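Local atomic coordinates of glutamate racemase (Escherichia coli, PDB entry 2JFN), a protein that belongs to the Asp/Glu/hydantoin racemase family and binds UDP-N-acetylmuramoyl-L-alanine in a pocket apart from its bound glutamic acid. Residues Gly228-Ile231 and Ala232-Thr235. Numbering follows the deposited sequence.
With UMA (uridine-5'-diphosphate-N-acetylmuramoyl-L-alanine), chain C.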
loop_
_atom_site.group_PDB
_atom_site.type_symbol
_atom_site.label_atom_id
_atom_site.label_comp_id
_atom_site.label_asym_id
_atom_site.label_seq_id
_atom_site.Cartn_x
_atom_site.Cartn_y
_atom_site.Cartn_z
ATOM N N GLY A 228 5.942 -4.910 2.822
ATOM C CA GLY A 228 5.258 -6.115 2.370
ATOM C C GLY A 228 5.369 -7.410 3.158
ATOM O O GLY A 228 4.363 -7.916 3.669
ATOM N N ALA A 229 6.581 -7.963 3.233
ATOM C CA ALA A 229 6.810 -9.210 3.953
ATOM C C ALA A 229 6.458 -9.079 5.432
ATOM O O ALA A 229 5.924 -10.009 6.026
ATOM C CB ALA A 229 8.269 -9.645 3.797
ATOM N N ALA A 230 6.746 -7.925 6.024
ATOM C CA ALA A 230 6.439 -7.714 7.440
ATOM C C ALA A 230 4.932 -7.668 7.688
ATOM O O ALA A 230 4.456 -8.086 8.754
ATOM C CB ALA A 230 7.078 -6.429 7.930
ATOM N N ILE A 231 4.187 -7.146 6.709
ATOM C CA ILE A 231 2.732 -7.060 6.814
ATOM C C ILE A 231 2.182 -8.469 6.745
ATOM O O ILE A 231 1.249 -8.829 7.467
ATOM C CB ILE A 231 2.122 -6.257 5.643
ATOM C CG1 ILE A 231 2.658 -4.829 5.664
ATOM C CG2 ILE A 231 0.589 -6.272 5.733
ATOM C CD1 ILE A 231 2.305 -4.078 6.902
ATOM N N ALA A 232 2.764 -9.262 5.856
ATOM C CA ALA A 232 2.355 -10.643 5.681
ATOM C C ALA A 232 2.526 -11.368 7.022
ATOM O O ALA A 232 1.594 -12.015 7.507
ATOM C CB ALA A 232 3.206 -11.299 4.607
ATOM N N ARG A 233 3.710 -11.243 7.623
ATOM C CA ARG A 233 3.974 -11.886 8.910
ATOM C C ARG A 233 3.000 -11.401 9.985
ATOM O O ARG A 233 2.499 -12.196 10.773
ATOM C CB ARG A 233 5.420 -11.627 9.361
ATOM C CG ARG A 233 6.478 -12.340 8.517
ATOM C CD ARG A 233 7.844 -12.274 9.199
ATOM N NE ARG A 233 8.359 -10.908 9.282
ATOM C CZ ARG A 233 9.003 -10.295 8.292
ATOM N NH1 ARG A 233 9.218 -10.927 7.147
ATOM N NH2 ARG A 233 9.418 -9.044 8.439
ATOM N N ARG A 234 2.727 -10.100 10.017
ATOM C CA ARG A 234 1.793 -9.557 11.003
ATOM C C ARG A 234 0.384 -10.115 10.771
ATOM O O ARG A 234 -0.356 -10.374 11.727
ATOM C CB ARG A 234 1.765 -8.029 10.923
ATOM C CG ARG A 234 0.782 -7.370 11.880
ATOM C CD ARG A 234 1.062 -7.727 13.342
ATOM N NE ARG A 234 0.239 -6.926 14.246
ATOM C CZ ARG A 234 0.231 -7.052 15.569
ATOM N NH1 ARG A 234 1.006 -7.955 16.155
ATOM N NH2 ARG A 234 -0.548 -6.269 16.306
ATOM N N THR A 235 0.027 -10.306 9.503
ATOM C CA THR A 235 -1.281 -10.844 9.132
ATOM C C THR A 235 -1.408 -12.289 9.609
ATOM O O THR A 235 -2.423 -12.675 10.199
ATOM C CB THR A 235 -1.489 -10.775 7.598
ATOM O OG1 THR A 235 -1.569 -9.401 7.201
ATOM C CG2 THR A 235 -2.778 -11.496 7.180
HETATM N N1 UMA C . 5.024 -2.809 9.259
HETATM C C2 UMA C . 3.754 -2.053 9.114
HETATM N N3 UMA C . 2.649 -2.628 9.723
HETATM C C4 UMA C . 2.642 -3.832 10.444
HETATM C C5 UMA C . 3.977 -4.555 10.553
HETATM C C6 UMA C . 5.068 -4.020 9.968
HETATM O O2 UMA C . 3.656 -0.999 8.504
HETATM O O4 UMA C . 1.597 -4.239 10.931
HETATM C C1B UMA C . 6.233 -2.199 8.602
HETATM C C2B UMA C . 6.860 -1.142 9.495
HETATM O "O2'" UMA C . 7.329 0.058 8.765
HETATM C C3B UMA C . 7.972 -1.786 10.254
HETATM C C4B UMA C . 8.434 -2.762 9.189
HETATM O O4B UMA C . 7.293 -3.106 8.413
HETATM O O3B UMA C . 8.871 -0.683 10.547
HETATM C C5B UMA C . 8.996 -4.026 9.706
HETATM O O5B UMA C . 8.171 -4.548 10.686
HETATM P PA UMA C . 8.561 -5.794 11.594
HETATM O O1A UMA C . 7.275 -6.272 12.120
HETATM O O2A UMA C . 9.308 -6.727 10.814
HETATM O O3A UMA C . 9.414 -5.104 12.787
HETATM P PB UMA C . 9.681 -3.591 13.215
HETATM O O1B UMA C . 10.386 -2.847 12.193
HETATM O O2B UMA C . 10.243 -3.613 14.569
HETATM O "O1'" UMA C . 8.132 -3.077 13.401
HETATM C "C1'" UMA C . 7.459 -2.813 14.633
HETATM C "C2'" UMA C . 6.022 -3.260 14.590
HETATM N "N2'" UMA C . 5.904 -4.714 14.378
HETATM C "C7'" UMA C . 5.440 -5.539 15.331
HETATM O "O7'" UMA C . 4.931 -5.117 16.366
HETATM C "C8'" UMA C . 5.531 -7.034 15.109
HETATM C "C3'" UMA C . 5.305 -2.466 13.485
HETATM O "O3'" UMA C . 3.874 -2.794 13.459
HETATM C "C4'" UMA C . 5.468 -0.942 13.693
HETATM O "O4'" UMA C . 4.837 -0.220 12.654
HETATM C "C5'" UMA C . 6.955 -0.580 13.762
HETATM O "O5'" UMA C . 7.581 -1.380 14.836
HETATM C "C6'" UMA C . 7.213 0.877 14.104
HETATM O "O6'" UMA C . 6.548 1.223 15.309
HETATM C C18 UMA C . 2.928 -2.802 14.558
HETATM C C19 UMA C . 2.120 -1.551 14.668
HETATM O O18 UMA C . 1.714 -1.158 15.747
HETATM C C20 UMA C . 2.142 -4.129 14.508
HETATM N N4 UMA C . 1.888 -0.922 13.504
HETATM C C21 UMA C . 1.005 0.237 13.318
HETATM C C22 UMA C . -0.426 0.077 13.915
HETATM O O19 UMA C . -0.903 -1.079 13.956
HETATM O O20 UMA C . -1.029 1.095 14.340
HETATM C C23 UMA C . 0.899 0.558 11.822
#
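The guanidinium group of Arg233 folds back over the first turn of helix 228-241, one face lying against Ala229 O and Ala230 CA, the latter 3.4 Å from NH2. A bend at chi3 (-66°) turns the chain toward the N-terminal end of the helix, where NH1 also meets Ala229 CB at 3.7 Å. From this position NH2 gives a weak hydrogen bond of 3.3 Å to O2A on the alpha phosphate of UMA; this oxygen lies at the guanidinium edge, in its plane. Arg234 leaves the helix differently: CG stands anti to the backbone N (chi1 178°) and touches uracil O4 of UMA at 3.4 Å, CB rests on Ala230 O, a bend at chi2 turns the chain, and the extended remainder lays one guanidinium face, near its rim, against methyl C20. Ala230 CB meets ribose O4B, while Ile231 CD1 lies over a face of the uracil ring, 3.2 Å from N3. Ile231 O takes two donors from Thr235, the backbone N at 2.8 Å and OG1 at 2.9 Å, which arrive from opposite faces of the carbonyl plane; the hydroxyl thereby finds an acceptor within the helix, from well above that plane, while the buried Thr235 side chain touches Ile40 of helix 33-43 and Val89 of strand 87-90. One side of the helix thus packs into the protein core while another lines the nucleotide pocket, where Arg104 and Lys119 also hydrogen-bond to UMA, small and apolar side chains meet ribose and base, and the positive charge of Arg233 probably helps to offset the negative charge of the diphosphate.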